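Local coordinates for protein Lon211 (Mycobacterium tuberculosis, PDB 6VBK) that is the N-terminal domain of the ATP-dependent protease Lon, a family module that probably recognises and binds protein substrates for degradation, at residues B[134-145]-B[196-207]. Numbering follows the deposited sequence.
Sequences RAQELAKEYKGL and VERLELVIGWTR
Tyr142 reaches across to helix 196-207 with one ring face against Val202. Val202 CG1 stands over that face, 3.9 Å from the ring centroid, which meets the geometry of a CH-pi contact. At the ring's edge, close to its plane, Thr206 OG1 approaches Tyr142 CE1 at 3.4 Å; that hydroxyl is itself turned back toward Val202 O within its own helix. Tyr142 reaches this place because CG lies anti to the backbone N (chi1 177°), and its side chain crosses those of Val202 and Leu199 nearly at right angles. Knobs-into-holes packing runs in both directions: Leu138 sits among Val196, Leu199, Glu200 and Ile203 of 196-207, and Ile203 among Leu138, Glu141, Tyr142 and Leu145 of 134-145, with Tyr142 and Leu199 as the other two knobs. Leu199 CD1 packs 3.6 Å from Leu138 CB, and Ile203 CG1 lies 3.6 Å from Tyr142 CB. On one flank, Arg207 NH2 donates a bent hydrogen bond (127°) to Glu141 OE2, part of a salt bridge; at 2.5 Å between these atoms it is shorter than expected, leaving the exact placement doubtful. Leu145 CD2 covers one face of that guanidinium, 3.7 Å from Arg207 NH1. The segment axes approach to 9.3 Å and run in roughly the same direction, 25° apart. This pair belongs to the helical part of the Lon substrate-binding domain, the rest of the chain being built mainly on a mixed beta-sheet. Helix 168-173 adds Leu171 against Tyr142 and Pro168 against Leu199, whereas helix 183-191 packs on Leu201 and Trp205 of helix 195-207.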
ATOM      1  N   ARG B 134      28.208   9.172   1.404  1.00111.11           N
ATOM      2  CA  ARG B 134      28.927   8.499   0.327  1.00115.28           C
ATOM      3  C   ARG B 134      28.290   8.779  -1.027  1.00121.03           C
ATOM      4  O   ARG B 134      28.999   8.891  -2.033  1.00111.83           O
ATOM      5  CB  ARG B 134      28.978   6.994   0.594  1.00134.32           C
ATOM      6  CG  ARG B 134      29.802   6.188  -0.401  1.00143.67           C
ATOM      7  CD  ARG B 134      28.922   5.257  -1.217  1.00141.38           C
ATOM      8  NE  ARG B 134      29.689   4.202  -1.874  1.00139.72           N
ATOM      9  CZ  ARG B 134      29.929   3.011  -1.336  1.00142.88           C
ATOM     10  NH1 ARG B 134      29.462   2.721  -0.129  1.00141.98           N
ATOM     11  NH2 ARG B 134      30.634   2.108  -2.002  1.00140.36           N
ATOM     12  N   ALA B 135      26.960   8.903  -1.074  1.00 82.98           N
ATOM     13  CA  ALA B 135      26.293   9.231  -2.330  1.00 91.34           C
ATOM     14  C   ALA B 135      26.709  10.603  -2.842  1.00 87.72           C
ATOM     15  O   ALA B 135      26.753  10.825  -4.057  1.00 85.85           O
ATOM     16  CB  ALA B 135      24.776   9.167  -2.158  1.00 85.55           C
ATOM     17  N   GLN B 136      27.014  11.532  -1.933  1.00101.95           N
ATOM     18  CA  GLN B 136      27.495  12.845  -2.351  1.00 94.04           C
ATOM     19  C   GLN B 136      28.853  12.743  -3.034  1.00 86.04           C
ATOM     20  O   GLN B 136      29.117  13.453  -4.012  1.00 73.86           O
ATOM     21  CB  GLN B 136      27.571  13.785  -1.146  1.00115.24           C
ATOM     22  CG  GLN B 136      26.263  13.944  -0.378  1.00122.41           C
ATOM     23  CD  GLN B 136      25.312  14.930  -1.029  1.00123.36           C
ATOM     24  OE1 GLN B 136      24.546  14.575  -1.924  1.00116.71           O
ATOM     25  NE2 GLN B 136      25.350  16.177  -0.572  1.00127.76           N
ATOM     26  N   GLU B 137      29.730  11.868  -2.530  1.00103.39           N
ATOM     27  CA  GLU B 137      31.035  11.682  -3.159  1.00 96.75           C
ATOM     28  C   GLU B 137      30.917  10.966  -4.497  1.00 93.82           C
ATOM     29  O   GLU B 137      31.717  11.220  -5.405  1.00101.56           O
ATOM     30  CB  GLU B 137      31.968  10.907  -2.228  1.00 90.20           C
ATOM     31  CG  GLU B 137      32.484  11.705  -1.042  1.00118.88           C
ATOM     32  CD  GLU B 137      31.754  11.384   0.248  1.00135.06           C
ATOM     33  OE1 GLU B 137      31.211  12.316   0.876  1.00135.81           O
ATOM     34  OE2 GLU B 137      31.726  10.196   0.634  1.00141.63           O
ATOM     35  N   LEU B 138      29.944  10.062  -4.636  1.00 77.23           N
ATOM     36  CA  LEU B 138      29.709   9.423  -5.927  1.00 88.23           C
ATOM     37  C   LEU B 138      29.234  10.437  -6.959  1.00 78.44           C
ATOM     38  O   LEU B 138      29.598  10.350  -8.137  1.00 78.98           O
ATOM     39  CB  LEU B 138      28.687   8.299  -5.774  1.00 80.89           C
ATOM     40  CG  LEU B 138      28.982   7.223  -4.732  1.00 97.30           C
ATOM     41  CD1 LEU B 138      27.778   6.317  -4.549  1.00 99.04           C
ATOM     42  CD2 LEU B 138      30.199   6.419  -5.138  1.00 86.75           C
ATOM     43  N   ALA B 139      28.417  11.403  -6.532  1.00 81.18           N
ATOM     44  CA  ALA B 139      27.914  12.416  -7.454  1.00 75.88           C
ATOM     45  C   ALA B 139      29.028  13.343  -7.920  1.00 79.22           C
ATOM     46  O   ALA B 139      29.091  13.698  -9.102  1.00 76.50           O
ATOM     47  CB  ALA B 139      26.791  13.215  -6.793  1.00 71.66           C
ATOM     48  N   LYS B 140      29.913  13.746  -7.005  1.00 82.93           N
ATOM     49  CA  LYS B 140      31.021  14.620  -7.380  1.00 90.04           C
ATOM     50  C   LYS B 140      31.954  13.933  -8.369  1.00 82.29           C
ATOM     51  O   LYS B 140      32.413  14.553  -9.336  1.00 92.80           O
ATOM     52  CB  LYS B 140      31.789  15.053  -6.131  1.00 93.91           C
ATOM     53  CG  LYS B 140      32.821  16.143  -6.371  1.00103.63           C
ATOM     54  CD  LYS B 140      33.569  16.473  -5.088  1.00103.80           C
ATOM     55  CE  LYS B 140      34.362  17.762  -5.217  1.00 98.37           C
ATOM     56  NZ  LYS B 140      35.054  18.108  -3.944  1.00105.19           N
ATOM     57  N   GLU B 141      32.242  12.649  -8.145  1.00 80.09           N
ATOM     58  CA  GLU B 141      33.081  11.906  -9.078  1.00 86.73           C
ATOM     59  C   GLU B 141      32.375  11.702 -10.413  1.00 74.44           C
ATOM     60  O   GLU B 141      33.001  11.811 -11.475  1.00 65.72           O
ATOM     61  CB  GLU B 141      33.477  10.560  -8.470  1.00 99.50           C
ATOM     62  CG  GLU B 141      34.065   9.575  -9.468  1.00110.84           C
ATOM     63  CD  GLU B 141      34.600   8.320  -8.807  1.00125.44           C
ATOM     64  OE1 GLU B 141      34.838   8.347  -7.581  1.00130.32           O
ATOM     65  OE2 GLU B 141      34.782   7.305  -9.513  1.00124.57           O
ATOM     66  N   TYR B 142      31.071  11.418 -10.381  1.00 75.64           N
ATOM     67  CA  TYR B 142      30.343  11.157 -11.618  1.00 82.78           C
ATOM     68  C   TYR B 142      30.205  12.408 -12.475  1.00 82.93           C
ATOM     69  O   TYR B 142      30.147  12.308 -13.706  1.00 62.73           O
ATOM     70  CB  TYR B 142      28.964  10.576 -11.306  1.00 71.67           C
ATOM     71  CG  TYR B 142      28.115  10.347 -12.535  1.00 73.90           C
ATOM     72  CD1 TYR B 142      28.553   9.517 -13.558  1.00 66.30           C
ATOM     73  CD2 TYR B 142      26.877  10.958 -12.670  1.00 71.71           C
ATOM     74  CE1 TYR B 142      27.782   9.306 -14.685  1.00 63.49           C
ATOM     75  CE2 TYR B 142      26.098  10.751 -13.793  1.00 66.54           C
ATOM     76  CZ  TYR B 142      26.556   9.925 -14.797  1.00 64.16           C
ATOM     77  OH  TYR B 142      25.783   9.717 -15.916  1.00 68.83           O
ATOM     78  N   LYS B 143      30.149  13.589 -11.853  1.00 69.21           N
ATOM     79  CA  LYS B 143      30.037  14.821 -12.626  1.00 59.02           C
ATOM     80  C   LYS B 143      31.266  15.040 -13.497  1.00 62.86           C
ATOM     81  O   LYS B 143      31.151  15.481 -14.646  1.00 56.34           O
ATOM     82  CB  LYS B 143      29.822  16.014 -11.694  1.00 64.60           C
ATOM     83  CG  LYS B 143      28.420  16.101 -11.115  1.00 64.84           C
ATOM     84  CD  LYS B 143      28.277  17.302 -10.198  1.00 68.74           C
ATOM     85  CE  LYS B 143      26.875  17.384  -9.627  1.00 59.65           C
ATOM     86  NZ  LYS B 143      26.713  18.532  -8.693  1.00 55.27           N
ATOM     87  N   GLY B 144      32.454  14.732 -12.970  1.00 56.12           N
ATOM     88  CA  GLY B 144      33.663  14.880 -13.761  1.00 73.57           C
ATOM     89  C   GLY B 144      33.699  13.964 -14.968  1.00 78.34           C
ATOM     90  O   GLY B 144      34.250  14.324 -16.012  1.00 67.08           O
ATOM     91  N   LEU B 145      33.108  12.773 -14.848  1.00 71.43           N
ATOM     92  CA  LEU B 145      33.089  11.837 -15.969  1.00 74.45           C
ATOM     93  C   LEU B 145      32.135  12.306 -17.060  1.00 72.93           C
ATOM     94  O   LEU B 145      32.495  12.341 -18.243  1.00 71.63           O
ATOM     95  CB  LEU B 145      32.702  10.442 -15.479  1.00 83.93           C
ATOM     96  CG  LEU B 145      33.495   9.880 -14.297  1.00 90.24           C
ATOM     97  CD1 LEU B 145      33.010   8.484 -13.933  1.00 95.03           C
ATOM     98  CD2 LEU B 145      34.983   9.871 -14.602  1.00 81.46           C
ATOM     99  N   VAL B 196      23.146   5.112  -4.181  1.00 92.45           N
ATOM    100  CA  VAL B 196      24.559   4.743  -4.127  1.00 98.98           C
ATOM    101  C   VAL B 196      24.874   3.687  -5.178  1.00 92.98           C
ATOM    102  O   VAL B 196      25.899   3.761  -5.866  1.00 88.16           O
ATOM    103  CB  VAL B 196      24.938   4.271  -2.710  1.00106.21           C
ATOM    104  CG1 VAL B 196      26.175   3.387  -2.749  1.00 95.66           C
ATOM    105  CG2 VAL B 196      25.172   5.467  -1.800  1.00100.97           C
ATOM    106  N   GLU B 197      23.989   2.699  -5.332  1.00101.78           N
ATOM    107  CA  GLU B 197      24.210   1.653  -6.324  1.00102.08           C
ATOM    108  C   GLU B 197      24.182   2.210  -7.743  1.00 91.41           C
ATOM    109  O   GLU B 197      25.030   1.858  -8.568  1.00 93.56           O
ATOM    110  CB  GLU B 197      23.165   0.551  -6.166  1.00103.63           C
ATOM    111  CG  GLU B 197      23.302  -0.289  -4.911  1.00113.72           C
ATOM    112  CD  GLU B 197      22.195  -1.317  -4.786  1.00113.28           C
ATOM    113  OE1 GLU B 197      21.050  -0.928  -4.470  1.00123.95           O
ATOM    114  OE2 GLU B 197      22.463  -2.514  -5.020  1.00108.74           O
ATOM    115  N   ARG B 198      23.213   3.079  -8.044  1.00 83.67           N
ATOM    116  CA  ARG B 198      23.080   3.600  -9.403  1.00 80.19           C
ATOM    117  C   ARG B 198      24.306   4.406  -9.812  1.00 81.52           C
ATOM    118  O   ARG B 198      24.875   4.189 -10.888  1.00 75.54           O
ATOM    119  CB  ARG B 198      21.819   4.454  -9.522  1.00 74.03           C
ATOM    120  CG  ARG B 198      20.524   3.676  -9.418  1.00 87.17           C
ATOM    121  CD  ARG B 198      19.421   4.379 -10.185  1.00 71.87           C
ATOM    122  NE  ARG B 198      19.332   5.796  -9.851  1.00 89.87           N
ATOM    123  CZ  ARG B 198      18.638   6.277  -8.827  1.00 80.82           C
ATOM    124  NH1 ARG B 198      17.970   5.453  -8.031  1.00 71.23           N
ATOM    125  NH2 ARG B 198      18.610   7.582  -8.598  1.00 74.42           N
ATOM    126  N   LEU B 199      24.716   5.358  -8.970  1.00 83.71           N
ATOM    127  CA  LEU B 199      25.923   6.128  -9.254  1.00 77.28           C
ATOM    128  C   LEU B 199      27.123   5.206  -9.421  1.00 91.37           C
ATOM    129  O   LEU B 199      27.881   5.320 -10.390  1.00 87.33           O
ATOM    130  CB  LEU B 199      26.170   7.148  -8.142  1.00 71.94           C
ATOM    131  CG  LEU B 199      25.233   8.358  -8.115  1.00 71.90           C
ATOM    132  CD1 LEU B 199      25.349   9.095  -6.794  1.00 97.16           C
ATOM    133  CD2 LEU B 199      25.545   9.290  -9.276  1.00 75.24           C
ATOM    134  N   GLU B 200      27.290   4.264  -8.492  1.00124.23           N
ATOM    135  CA  GLU B 200      28.342   3.262  -8.601  1.00127.56           C
ATOM    136  C   GLU B 200      28.174   2.384  -9.837  1.00107.69           C
ATOM    137  O   GLU B 200      29.166   1.847 -10.342  1.00109.80           O
ATOM    138  CB  GLU B 200      28.366   2.435  -7.312  1.00145.50           C
ATOM    139  CG  GLU B 200      28.789   3.153  -6.048  1.00159.29           C
ATOM    140  CD  GLU B 200      28.703   2.252  -4.828  1.00180.32           C
ATOM    141  OE1 GLU B 200      28.139   1.147  -4.948  1.00186.13           O
ATOM    142  OE2 GLU B 200      29.180   2.650  -3.746  1.00189.60           O
ATOM    143  N   LEU B 201      26.949   2.252 -10.353  1.00 92.14           N
ATOM    144  CA  LEU B 201      26.738   1.545 -11.613  1.00 90.39           C
ATOM    145  C   LEU B 201      27.110   2.414 -12.809  1.00 81.93           C
ATOM    146  O   LEU B 201      27.850   1.976 -13.696  1.00 87.16           O
ATOM    147  CB  LEU B 201      25.282   1.089 -11.730  1.00 86.05           C
ATOM    148  CG  LEU B 201      24.878  -0.204 -11.025  1.00 99.93           C
ATOM    149  CD1 LEU B 201      23.363  -0.321 -10.943  1.00 99.04           C
ATOM    150  CD2 LEU B 201      25.467  -1.406 -11.744  1.00104.83           C
ATOM    151  N   VAL B 202      26.601   3.649 -12.853  1.00 84.64           N
ATOM    152  CA  VAL B 202      26.802   4.487 -14.032  1.00 88.64           C
ATOM    153  C   VAL B 202      28.234   5.009 -14.101  1.00 90.90           C
ATOM    154  O   VAL B 202      28.750   5.276 -15.194  1.00 90.02           O
ATOM    155  CB  VAL B 202      25.772   5.635 -14.053  1.00 88.04           C
ATOM    156  CG1 VAL B 202      26.002   6.591 -12.891  1.00 80.80           C
ATOM    157  CG2 VAL B 202      25.813   6.373 -15.385  1.00 82.72           C
ATOM    158  N   ILE B 203      28.903   5.158 -12.954  1.00 85.76           N
ATOM    159  CA  ILE B 203      30.295   5.605 -12.961  1.00 92.39           C
ATOM    160  C   ILE B 203      31.175   4.585 -13.672  1.00102.52           C
ATOM    161  O   ILE B 203      32.060   4.945 -14.459  1.00101.65           O
ATOM    162  CB  ILE B 203      30.779   5.873 -11.523  1.00 85.95           C
ATOM    163  CG1 ILE B 203      30.258   7.223 -11.024  1.00 83.74           C
ATOM    164  CG2 ILE B 203      32.298   5.826 -11.440  1.00 99.91           C
ATOM    165  CD1 ILE B 203      30.569   7.496  -9.566  1.00 84.89           C
ATOM    166  N   GLY B 204      30.938   3.296 -13.421  1.00109.47           N
ATOM    167  CA  GLY B 204      31.706   2.267 -14.102  1.00119.89           C
ATOM    168  C   GLY B 204      31.421   2.211 -15.591  1.00116.93           C
ATOM    169  O   GLY B 204      32.339   2.053 -16.401  1.00113.59           O
ATOM    170  N   TRP B 205      30.148   2.338 -15.973  1.00106.00           N
ATOM    171  CA  TRP B 205      29.797   2.332 -17.391  1.00104.48           C
ATOM    172  C   TRP B 205      30.332   3.564 -18.107  1.00100.56           C
ATOM    173  O   TRP B 205      30.706   3.484 -19.282  1.00101.31           O
ATOM    174  CB  TRP B 205      28.280   2.244 -17.561  1.00 92.14           C
ATOM    175  CG  TRP B 205      27.659   1.062 -16.880  1.00104.67           C
ATOM    176  CD1 TRP B 205      28.285  -0.093 -16.510  1.00114.33           C
ATOM    177  CD2 TRP B 205      26.292   0.925 -16.475  1.00 84.17           C
ATOM    178  NE1 TRP B 205      27.391  -0.943 -15.905  1.00116.59           N
ATOM    179  CE2 TRP B 205      26.160  -0.342 -15.872  1.00102.54           C
ATOM    180  CE3 TRP B 205      25.165   1.749 -16.567  1.00 90.34           C
ATOM    181  CZ2 TRP B 205      24.949  -0.803 -15.361  1.00 95.03           C
ATOM    182  CZ3 TRP B 205      23.964   1.288 -16.061  1.00 91.89           C
ATOM    183  CH2 TRP B 205      23.865   0.024 -15.466  1.00 88.45           C
ATOM    184  N   THR B 206      30.375   4.708 -17.419  1.00 97.75           N
ATOM    185  CA  THR B 206      30.875   5.929 -18.042  1.00100.82           C
ATOM    186  C   THR B 206      32.381   5.859 -18.257  1.00 91.85           C
ATOM    187  O   THR B 206      32.889   6.302 -19.294  1.00 91.37           O
ATOM    188  CB  THR B 206      30.521   7.143 -17.184  1.00104.66           C
ATOM    189  OG1 THR B 206      29.147   7.064 -16.785  1.00 95.87           O
ATOM    190  CG2 THR B 206      30.741   8.428 -17.964  1.00 99.54           C
ATOM    191  N   ARG B 207      33.110   5.311 -17.283  1.00102.60           N
ATOM    192  CA  ARG B 207      34.555   5.177 -17.421  1.00102.60           C
ATOM    193  C   ARG B 207      34.913   4.230 -18.559  1.00111.83           C
ATOM    194  O   ARG B 207      35.825   4.508 -19.346  1.00107.54           O
ATOM    195  CB  ARG B 207      35.160   4.684 -16.107  1.00103.60           C
ATOM    196  CG  ARG B 207      36.665   4.850 -16.002  1.00112.29           C
ATOM    197  CD  ARG B 207      37.013   5.976 -15.044  1.00117.78           C
ATOM    198  NE  ARG B 207      36.283   5.852 -13.785  1.00121.45           N
ATOM    199  CZ  ARG B 207      36.450   6.654 -12.739  1.00112.33           C
ATOM    200  NH1 ARG B 207      37.332   7.643 -12.792  1.00103.57           N
ATOM    201  NH2 ARG B 207      35.738   6.464 -11.636  1.00103.25           N
TER